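Local coordinates for protein glycosyl hydrolase BlGH5_18 (Bifidobacterium longum subsp. infantis, PDB 7LQX) that probably hydrolyses glycosidic bonds in N-glycans, as a family GH5 subfamily 18 glycoside hydrolase of a gut bacterium's N-glycan degradation pathway, at residues V28-S33 with P46-D51; R53-L58 with G332-H337; C383-S388 with H432-Y437. One frame throughout, in Å; residues are numbered along the deposited sequence. Where two conformers were deposited one is given.

Contact 1. Residues V28-S33 with P46-D51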
loop_
_atom_site.group_PDB
_atom_site.type_symbol
_atom_site.label_atom_id
_atom_site.label_comp_id
_atom_site.label_asym_id
_atom_site.label_seq_id
_atom_site.Cartn_x
_atom_site.Cartn_y
_atom_site.Cartn_z
ATOM N N VAL A 28 -14.291 23.586 -0.523
ATOM C CA VAL A 28 -13.815 22.635 -1.518
ATOM C C VAL A 28 -13.120 21.459 -0.851
ATOM O O VAL A 28 -12.501 21.583 0.211
ATOM C CB VAL A 28 -12.870 23.262 -2.572
ATOM C CG1 VAL A 28 -13.599 24.303 -3.391
ATOM C CG2 VAL A 28 -11.642 23.858 -1.913
ATOM N N ASN A 29 -13.241 20.308 -1.498
ATOM C CA ASN A 29 -12.379 19.165 -1.245
ATOM C C ASN A 29 -11.043 19.466 -1.897
ATOM O O ASN A 29 -10.970 19.631 -3.117
ATOM C CB ASN A 29 -13.023 17.927 -1.852
ATOM C CG ASN A 29 -14.245 17.488 -1.066
ATOM O OD1 ASN A 29 -14.112 16.878 -0.010
ATOM N ND2 ASN A 29 -15.437 17.817 -1.568
ATOM N N TYR A 30 -10.000 19.577 -1.084
ATOM C CA TYR A 30 -8.712 20.093 -1.539
ATOM C C TYR A 30 -7.874 18.963 -2.117
ATOM O O TYR A 30 -7.457 18.056 -1.392
ATOM C CB TYR A 30 -7.993 20.808 -0.395
ATOM C CG TYR A 30 -6.596 21.252 -0.742
ATOM C CD1 TYR A 30 -6.334 21.875 -1.941
ATOM C CD2 TYR A 30 -5.541 21.052 0.139
ATOM C CE1 TYR A 30 -5.041 22.276 -2.279
ATOM C CE2 TYR A 30 -4.261 21.462 -0.176
ATOM C CZ TYR A 30 -4.013 22.071 -1.381
ATOM O OH TYR A 30 -2.716 22.448 -1.675
ATOM N N THR A 31 -7.655 19.025 -3.426
ATOM C CA THR A 31 -6.740 18.143 -4.124
ATOM C C THR A 31 -5.475 18.934 -4.438
ATOM O O THR A 31 -5.509 19.809 -5.314
ATOM C CB THR A 31 -7.396 17.627 -5.406
ATOM O OG1 THR A 31 -8.063 18.698 -6.088
ATOM C CG2 THR A 31 -8.421 16.551 -5.096
ATOM N N PRO A 32 -4.364 18.704 -3.740
ATOM C CA PRO A 32 -3.175 19.540 -3.957
ATOM C C PRO A 32 -2.760 19.579 -5.419
ATOM O O PRO A 32 -2.713 18.555 -6.102
ATOM C CB PRO A 32 -2.109 18.877 -3.072
ATOM C CG PRO A 32 -2.899 18.226 -1.970
ATOM C CD PRO A 32 -4.184 17.756 -2.621
ATOM N N SER A 33 -2.475 20.788 -5.904
ATOM C CA SER A 33 -2.101 20.947 -7.300
ATOM C C SER A 33 -0.760 20.295 -7.598
ATOM O O SER A 33 -0.547 19.813 -8.714
ATOM C CB SER A 33 -2.046 22.429 -7.662
ATOM O OG SER A 33 -0.996 23.082 -6.972
ATOM N N PRO A 46 5.063 26.169 -0.282
ATOM C CA PRO A 46 4.648 27.340 -1.077
ATOM C C PRO A 46 3.494 27.041 -2.021
ATOM O O PRO A 46 2.615 27.891 -2.213
ATOM C CB PRO A 46 5.936 27.743 -1.811
ATOM C CG PRO A 46 7.020 27.296 -0.892
ATOM C CD PRO A 46 6.526 25.982 -0.313
ATOM N N SER A 47 3.448 25.835 -2.594
ATOM C CA SER A 47 2.350 25.508 -3.497
ATOM C C SER A 47 1.028 25.396 -2.749
ATOM O O SER A 47 -0.021 25.708 -3.321
ATOM C CB SER A 47 2.649 24.234 -4.294
ATOM O OG SER A 47 2.460 23.055 -3.533
ATOM N N VAL A 48 1.051 24.959 -1.484
ATOM C CA VAL A 48 -0.178 24.896 -0.696
ATOM C C VAL A 48 -0.663 26.296 -0.359
ATOM O O VAL A 48 -1.866 26.586 -0.422
ATOM C CB VAL A 48 0.032 24.057 0.574
ATOM C CG1 VAL A 48 -1.243 24.063 1.415
ATOM C CG2 VAL A 48 0.425 22.650 0.216
ATOM N N LYS A 49 0.256 27.184 0.027
ATOM C CA LYS A 49 -0.120 28.569 0.277
ATOM C C LYS A 49 -0.800 29.169 -0.948
ATOM O O LYS A 49 -1.834 29.836 -0.838
ATOM C CB LYS A 49 1.107 29.392 0.667
ATOM C CG LYS A 49 0.773 30.828 1.047
ATOM C CD LYS A 49 2.004 31.580 1.524
ATOM C CE LYS A 49 1.675 33.032 1.842
ATOM N NZ LYS A 49 2.888 33.803 2.228
ATOM N N GLU A 50 -0.228 28.935 -2.135
ATOM C CA GLU A 50 -0.812 29.484 -3.351
ATOM C C GLU A 50 -2.157 28.835 -3.658
ATOM O O GLU A 50 -3.115 29.531 -4.017
ATOM C CB GLU A 50 0.148 29.320 -4.523
ATOM C CG GLU A 50 -0.369 29.940 -5.805
ATOM C CD GLU A 50 -0.554 31.444 -5.713
ATOM O OE1 GLU A 50 -0.107 32.069 -4.721
ATOM O OE2 GLU A 50 -1.156 32.011 -6.647
ATOM N N ASP A 51 -2.242 27.504 -3.543
ATOM C CA ASP A 51 -3.513 26.816 -3.743
ATOM C C ASP A 51 -4.581 27.406 -2.829
ATOM O O ASP A 51 -5.710 27.680 -3.251
ATOM C CB ASP A 51 -3.381 25.324 -3.414
ATOM C CG ASP A 51 -2.650 24.516 -4.472
ATOM O OD1 ASP A 51 -2.311 25.046 -5.550
ATOM O OD2 ASP A 51 -2.425 23.319 -4.185
#

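Contact 2. Residues R53-L58 with G332-H337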
loop_
_atom_site.group_PDB
_atom_site.type_symbol
_atom_site.label_atom_id
_atom_site.label_comp_id
_atom_site.label_asym_id
_atom_site.label_seq_id
_atom_site.Cartn_x
_atom_site.Cartn_y
_atom_site.Cartn_z
ATOM N N ARG A 53 -4.627 30.338 -1.239
ATOM C CA ARG A 53 -4.937 31.720 -1.582
ATOM C C ARG A 53 -5.972 31.775 -2.701
ATOM O O ARG A 53 -6.953 32.523 -2.621
ATOM C CB ARG A 53 -3.658 32.453 -1.983
ATOM C CG ARG A 53 -3.850 33.933 -2.261
ATOM C CD ARG A 53 -2.574 34.574 -2.802
ATOM N NE ARG A 53 -2.300 34.158 -4.177
ATOM C CZ ARG A 53 -2.858 34.713 -5.252
ATOM N NH1 ARG A 53 -3.720 35.712 -5.115
ATOM N NH2 ARG A 53 -2.558 34.267 -6.465
ATOM N N ARG A 54 -5.781 30.967 -3.744
ATOM C CA ARG A 54 -6.710 30.989 -4.870
ATOM C C ARG A 54 -8.077 30.437 -4.482
ATOM O O ARG A 54 -9.109 30.951 -4.929
ATOM C CB ARG A 54 -6.093 30.226 -6.039
ATOM C CG ARG A 54 -4.826 30.915 -6.536
ATOM C CD ARG A 54 -4.311 30.378 -7.854
ATOM N NE ARG A 54 -2.976 30.904 -8.137
ATOM C CZ ARG A 54 -2.332 30.743 -9.289
ATOM N NH1 ARG A 54 -1.119 31.253 -9.446
ATOM N NH2 ARG A 54 -2.904 30.081 -10.285
ATOM N N ILE A 55 -8.106 29.395 -3.651
ATOM C CA ILE A 55 -9.372 28.865 -3.148
ATOM C C ILE A 55 -10.102 29.925 -2.334
ATOM O O ILE A 55 -11.303 30.158 -2.521
ATOM C CB ILE A 55 -9.110 27.589 -2.328
ATOM C CG1 ILE A 55 -8.650 26.460 -3.253
ATOM C CG2 ILE A 55 -10.359 27.198 -1.541
ATOM C CD1 ILE A 55 -8.000 25.312 -2.518
ATOM N N ARG A 56 -9.387 30.593 -1.425
ATOM C CA ARG A 56 -10.022 31.638 -0.628
ATOM C C ARG A 56 -10.599 32.726 -1.524
ATOM O O ARG A 56 -11.668 33.280 -1.235
ATOM C CB ARG A 56 -9.009 32.245 0.347
ATOM C CG ARG A 56 -9.504 33.483 1.104
ATOM C CD ARG A 56 -10.706 33.193 2.001
ATOM N NE ARG A 56 -11.200 34.406 2.658
ATOM C CZ ARG A 56 -12.053 35.271 2.107
ATOM N NH1 ARG A 56 -12.523 35.068 0.883
ATOM N NH2 ARG A 56 -12.444 36.348 2.781
ATOM N N ASN A 57 -9.899 33.054 -2.610
ATOM C CA ASN A 57 -10.333 34.135 -3.487
ATOM C C ASN A 57 -11.598 33.797 -4.264
ATOM O O ASN A 57 -12.236 34.708 -4.799
ATOM C CB ASN A 57 -9.192 34.538 -4.416
ATOM C CG ASN A 57 -8.141 35.363 -3.702
ATOM O OD1 ASN A 57 -8.356 35.820 -2.578
ATOM N ND2 ASN A 57 -7.001 35.559 -4.344
ATOM N N LEU A 58 -11.987 32.521 -4.325
ATOM C CA LEU A 58 -13.304 32.145 -4.818
ATOM C C LEU A 58 -14.418 32.471 -3.837
ATOM O O LEU A 58 -15.596 32.263 -4.168
ATOM C CB LEU A 58 -13.367 30.641 -5.070
ATOM C CG LEU A 58 -12.557 30.058 -6.218
ATOM C CD1 LEU A 58 -12.818 28.552 -6.261
ATOM C CD2 LEU A 58 -12.913 30.726 -7.532
ATOM N N GLY A 332 -11.911 19.399 -11.165
ATOM C CA GLY A 332 -11.532 20.591 -10.441
ATOM C C GLY A 332 -12.334 21.824 -10.818
ATOM O O GLY A 332 -12.950 21.929 -11.882
ATOM N N LEU A 333 -12.280 22.794 -9.898
ATOM C CA LEU A 333 -12.697 24.164 -10.167
ATOM C C LEU A 333 -11.567 24.967 -10.798
ATOM O O LEU A 333 -11.827 25.964 -11.477
ATOM C CB LEU A 333 -13.124 24.836 -8.862
ATOM C CG LEU A 333 -14.274 24.195 -8.095
ATOM C CD1 LEU A 333 -14.538 25.033 -6.842
ATOM C CD2 LEU A 333 -15.506 24.071 -8.956
ATOM N N PHE A 334 -10.324 24.558 -10.552
ATOM C CA PHE A 334 -9.133 25.100 -11.185
ATOM C C PHE A 334 -8.522 23.998 -12.035
ATOM O O PHE A 334 -8.609 22.814 -11.690
ATOM C CB PHE A 334 -8.087 25.511 -10.143
ATOM C CG PHE A 334 -8.528 26.619 -9.249
ATOM C CD1 PHE A 334 -8.332 27.939 -9.612
ATOM C CD2 PHE A 334 -9.146 26.352 -8.045
ATOM C CE1 PHE A 334 -8.740 28.969 -8.787
ATOM C CE2 PHE A 334 -9.563 27.382 -7.216
ATOM C CZ PHE A 334 -9.360 28.689 -7.587
ATOM N N ASP A 335 -7.907 24.381 -13.150
ATOM C CA ASP A 335 -7.252 23.407 -14.012
ATOM C C ASP A 335 -5.903 23.005 -13.418
ATOM O O ASP A 335 -5.484 23.487 -12.363
ATOM C CB ASP A 335 -7.206 23.901 -15.458
ATOM C CG ASP A 335 -6.331 25.113 -15.653
ATOM O OD1 ASP A 335 -5.353 25.310 -14.897
ATOM O OD2 ASP A 335 -6.626 25.877 -16.601
ATOM N N GLU A 336 -5.213 22.094 -14.107
ATOM C CA GLU A 336 -3.966 21.535 -13.594
ATOM C C GLU A 336 -2.814 22.525 -13.629
ATOM O O GLU A 336 -1.714 22.186 -13.173
ATOM C CB GLU A 336 -3.580 20.265 -14.359
ATOM C CG GLU A 336 -3.110 20.502 -15.799
ATOM C CD GLU A 336 -2.517 19.259 -16.432
ATOM O OE1 GLU A 336 -1.987 18.413 -15.687
ATOM O OE2 GLU A 336 -2.562 19.126 -17.675
ATOM N N HIS A 337 -3.017 23.724 -14.170
ATOM C CA HIS A 337 -2.031 24.791 -14.087
ATOM C C HIS A 337 -2.453 25.886 -13.119
ATOM O O HIS A 337 -1.791 26.925 -13.042
ATOM C CB HIS A 337 -1.742 25.332 -15.483
ATOM C CG HIS A 337 -1.204 24.292 -16.416
ATOM N ND1 HIS A 337 0.091 23.827 -16.344
ATOM C CD2 HIS A 337 -1.793 23.608 -17.425
ATOM C CE1 HIS A 337 0.281 22.914 -17.279
ATOM N NE2 HIS A 337 -0.848 22.760 -17.947
HETATM O O HOH W 1 -1.405 29.935 -12.562
#

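Contact 3. Residues C383-S388 with H432-Y437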
loop_
_atom_site.group_PDB
_atom_site.type_symbol
_atom_site.label_atom_id
_atom_site.label_comp_id
_atom_site.label_asym_id
_atom_site.label_seq_id
_atom_site.Cartn_x
_atom_site.Cartn_y
_atom_site.Cartn_z
ATOM N N CYS A 383 -35.038 3.258 -3.039
ATOM C CA CYS A 383 -34.612 4.639 -2.858
ATOM C C CYS A 383 -33.555 5.082 -3.862
ATOM O O CYS A 383 -33.273 6.281 -3.949
ATOM C CB CYS A 383 -34.067 4.833 -1.440
ATOM S SG CYS A 383 -35.276 4.550 -0.153
ATOM N N GLY A 384 -32.969 4.164 -4.620
ATOM C CA GLY A 384 -31.927 4.524 -5.552
ATOM C C GLY A 384 -32.451 4.890 -6.927
ATOM O O GLY A 384 -33.639 4.759 -7.228
ATOM N N PRO A 385 -31.547 5.317 -7.806
ATOM C CA PRO A 385 -31.961 5.760 -9.146
ATOM C C PRO A 385 -32.729 4.683 -9.902
ATOM O O PRO A 385 -32.264 3.552 -10.053
ATOM C CB PRO A 385 -30.626 6.096 -9.828
ATOM C CG PRO A 385 -29.713 6.457 -8.706
ATOM C CD PRO A 385 -30.109 5.552 -7.561
ATOM N N GLY A 386 -33.915 5.055 -10.389
ATOM C CA GLY A 386 -34.817 4.128 -11.035
ATOM C C GLY A 386 -35.789 3.439 -10.102
ATOM O O GLY A 386 -36.683 2.729 -10.576
ATOM N N GLY A 387 -35.632 3.620 -8.786
ATOM C CA GLY A 387 -36.492 2.980 -7.817
ATOM C C GLY A 387 -37.790 3.734 -7.604
ATOM O O GLY A 387 -37.955 4.889 -7.991
ATOM N N SER A 388 -38.736 3.063 -6.940
ATOM C CA SER A 388 -40.076 3.619 -6.793
ATOM C C SER A 388 -40.113 4.815 -5.845
ATOM O O SER A 388 -40.848 5.776 -6.093
ATOM C CB SER A 388 -41.028 2.519 -6.325
ATOM O OG SER A 388 -40.464 1.785 -5.251
ATOM N N HIS A 432 -40.323 -1.049 -6.241
ATOM C CA HIS A 432 -39.385 -1.706 -7.138
ATOM C C HIS A 432 -38.017 -1.062 -6.972
ATOM O O HIS A 432 -37.890 0.085 -6.530
ATOM C CB HIS A 432 -39.838 -1.686 -8.601
ATOM C CG HIS A 432 -40.020 -0.319 -9.172
ATOM N ND1 HIS A 432 -38.967 0.457 -9.603
ATOM C CD2 HIS A 432 -41.138 0.411 -9.392
ATOM C CE1 HIS A 432 -39.427 1.607 -10.065
ATOM N NE2 HIS A 432 -40.741 1.606 -9.941
ATOM N N GLY A 433 -36.989 -1.814 -7.365
ATOM C CA GLY A 433 -35.620 -1.459 -7.070
ATOM C C GLY A 433 -35.035 -0.431 -8.012
ATOM O O GLY A 433 -35.676 0.062 -8.939
ATOM N N ALA A 434 -33.760 -0.127 -7.765
ATOM C CA ALA A 434 -33.054 0.972 -8.423
ATOM C C ALA A 434 -32.455 0.481 -9.735
ATOM O O ALA A 434 -31.258 0.215 -9.855
ATOM C CB ALA A 434 -31.977 1.514 -7.492
ATOM N N LYS A 435 -33.309 0.407 -10.754
ATOM C CA LYS A 435 -32.897 -0.234 -11.997
ATOM C C LYS A 435 -31.730 0.474 -12.675
ATOM O O LYS A 435 -30.976 -0.169 -13.414
ATOM C CB LYS A 435 -34.081 -0.339 -12.952
ATOM C CG LYS A 435 -34.797 0.966 -13.203
ATOM C CD LYS A 435 -35.889 0.785 -14.250
ATOM C CE LYS A 435 -36.832 1.971 -14.283
ATOM N NZ LYS A 435 -37.707 1.988 -13.082
ATOM N N TYR A 436 -31.558 1.780 -12.467
ATOM C CA TYR A 436 -30.462 2.492 -13.114
ATOM C C TYR A 436 -29.182 2.489 -12.289
ATOM O O TYR A 436 -28.095 2.672 -12.843
ATOM C CB TYR A 436 -30.853 3.941 -13.401
ATOM C CG TYR A 436 -32.096 4.096 -14.246
ATOM C CD1 TYR A 436 -32.304 3.312 -15.377
ATOM C CD2 TYR A 436 -33.069 5.027 -13.908
ATOM C CE1 TYR A 436 -33.452 3.462 -16.153
ATOM C CE2 TYR A 436 -34.211 5.182 -14.674
ATOM C CZ TYR A 436 -34.403 4.397 -15.786
ATOM O OH TYR A 436 -35.549 4.570 -16.526
ATOM N N TYR A 437 -29.287 2.318 -10.978
ATOM C CA TYR A 437 -28.105 2.188 -10.142
ATOM C C TYR A 437 -27.417 0.868 -10.419
ATOM O O TYR A 437 -26.197 0.813 -10.605
ATOM C CB TYR A 437 -28.576 2.205 -8.696
ATOM C CG TYR A 437 -27.552 2.330 -7.606
ATOM C CD1 TYR A 437 -26.804 3.487 -7.452
ATOM C CD2 TYR A 437 -27.406 1.323 -6.663
ATOM C CE1 TYR A 437 -25.909 3.619 -6.416
ATOM C CE2 TYR A 437 -26.520 1.445 -5.624
ATOM C CZ TYR A 437 -25.777 2.594 -5.498
ATOM O OH TYR A 437 -24.903 2.724 -4.446
#

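Contact 1. Residues V28-S33 with P46-D51
A chi1 of 174° swings the ring of Tyr30 to the side away from its own backbone N and across to helix 45-57, and Asp51, its CG beside the backbone N at chi1 -75°, turns its carboxylate to meet the phenol. The two side chains cross at about a right angle. Asp51 OD2 lies at the edge of the Tyr30 ring, near its plane, and accepts from Tyr30 OH at 2.7 Å through its anti lone pair. The same oxygen takes the backbone N-H of Ser33, a nearly straight bond of 3.1 Å from N to OD2 that arrives on the syn side, somewhat out of the carboxylate plane. The other oxygen, OD1, receives Ser33 OG at 2.8 Å on its syn lone pair. Three donors thus grip one buried carboxylate, fixing its rotation and probably stabilising its negative charge. Val48, one helical turn earlier, frames the phenol oxygen: its CG2 lies 3.7 Å from Tyr30 OH, and CG1 comes within 4.3 Å of Tyr30 CE2. Around this site Met90 of helix 81-96 also touches the tyrosine ring. An alanine in place of Asp51 would probably leave the phenol of Tyr30 and the N-H of Ser33 without this acceptor, weakening the hold of the helix on the loop. The arrangement belongs to the first beta-alpha-beta unit of the (beta/alpha)8 barrel characteristic of GH5 enzymes, where the chain leaving strand 25-29 is tied to the middle of helix 45-57 by the carboxylate of Asp51.

Contact 2. Residues R53-L58 with G332-H337
The last turns of helix 45-57 face an irregular loop, the backbones coming nearest at Ile55 and Phe334, whose CA atoms stand 8.9 Å apart. Phe334 bridges that gap. Its CG lies beside the backbone N and anti to the carbonyl carbon (chi1 -64°), which directs the far end of the ring at the helix, where CZ and CE2 do most of the touching. Leu58 comes from the opposite direction and sets its CD1 methyl 3.6 Å from Phe334 CE2, with CG and CD2 also close to CZ. On the preceding turn Arg54 meets the same ring end twice, its carbonyl O 3.5 Å and its CB 3.9 Å from Phe334 CZ, while Ile55 makes a looser approach through CG1, 4.2 Å from Phe334 CE2. Leu333 adds its own methyl, CD1, 4.0 Å from CD1 of Leu58, so that Leu58 touches two consecutive residues of the loop. The ring of His315 also meets that of Phe334, the planes about 20° apart.

Arg54 goes on past this apolar patch, extended from CG to NE, toward the edge of the packed region. Its NE forms a salt bridge with Glu50, and NH2 bonds to Gly338 O as well as to a water 2.7 Å away, which lies at the edge of the guanidinium in its plane. That water donates in turn to His337 O at 3.1 Å. Nearby, an Asx turn, in which Asp335 OD1 accepts from His337 N, shapes the loop. No direct hydrogen bond joins the two segments; cohesion therefore rests on buried hydrocarbon, with a solvent-mediated polar link at the margin where the arginine's charge is already paired.

Contact 3. Residues C383-S388 with H432-Y437
Lys435 curls over the turn of Gly384 to Gly387, reaching back to a carbonyl of that turn. From CB, the chain leaves with CG placed between the backbone N and the carbonyl carbon (chi1 53°), so that CG sits 3.8 Å from Gly386 CA and also over the centre of the Tyr436 ring. CD continues the extended run to CE, which comes within 3.8 Å of Gly386 O. A bend at chi4 then turns NZ onto that oxygen, a 2.8 Å hydrogen bond made in the carbonyl plane, on a lone pair. Glu391 offers the ammonium a long, weak ion pair.

Gly386 O also lies at the edge of the His432 imidazole, near its plane. Ser388 covers one face of that ring, its CB 3.9 Å from the ring centroid in a CH-pi contact. The two residues exchange bonds as well: His432 N donates to Ser388 OG at 3.0 Å, and Ser388 N to His432 O at 3.1 Å; Asp428 is a further partner of the hydroxyl. Pro385 O receives Tyr436 N at 3.1 Å from above its carbonyl plane, and Tyr437 N weakly. The turn is type II, and a CB on Gly386 would clash with Lys435 and Tyr436.

Gly387 is the N-cap of helix 388-399, so the contact joins the start of that helix to helix 435-439 near the C-terminus. Two edge-to-face ring pairs, Tyr243 with Tyr436 and Tyr211 with Tyr437, set it against helices 239-243 and 208-211.

In the fold
Contacts 1 and 2 are neighbours, their centres about 8 Å apart, and both use helix 45-57. They touch through packing: Val28 of contact 1 meets Ile55 and Leu333 of contact 2, and Tyr30 meets Ile55. Within this largely buried region the chemistry is divided, since contact 1 gathers hydrogen bonds on a buried carboxylate whereas contact 2 relies on apolar packing with a bridging water at its margin. Contact 3, centred about 38 Å from contact 1 and on the opposite side of the chain's centre, is only partly buried. It joins later elements, outside the eight-stranded parallel sheet, and relies mainly on hydrogen bonds to backbone carbonyls around a glycine-rich turn, with lysine and serine contributing.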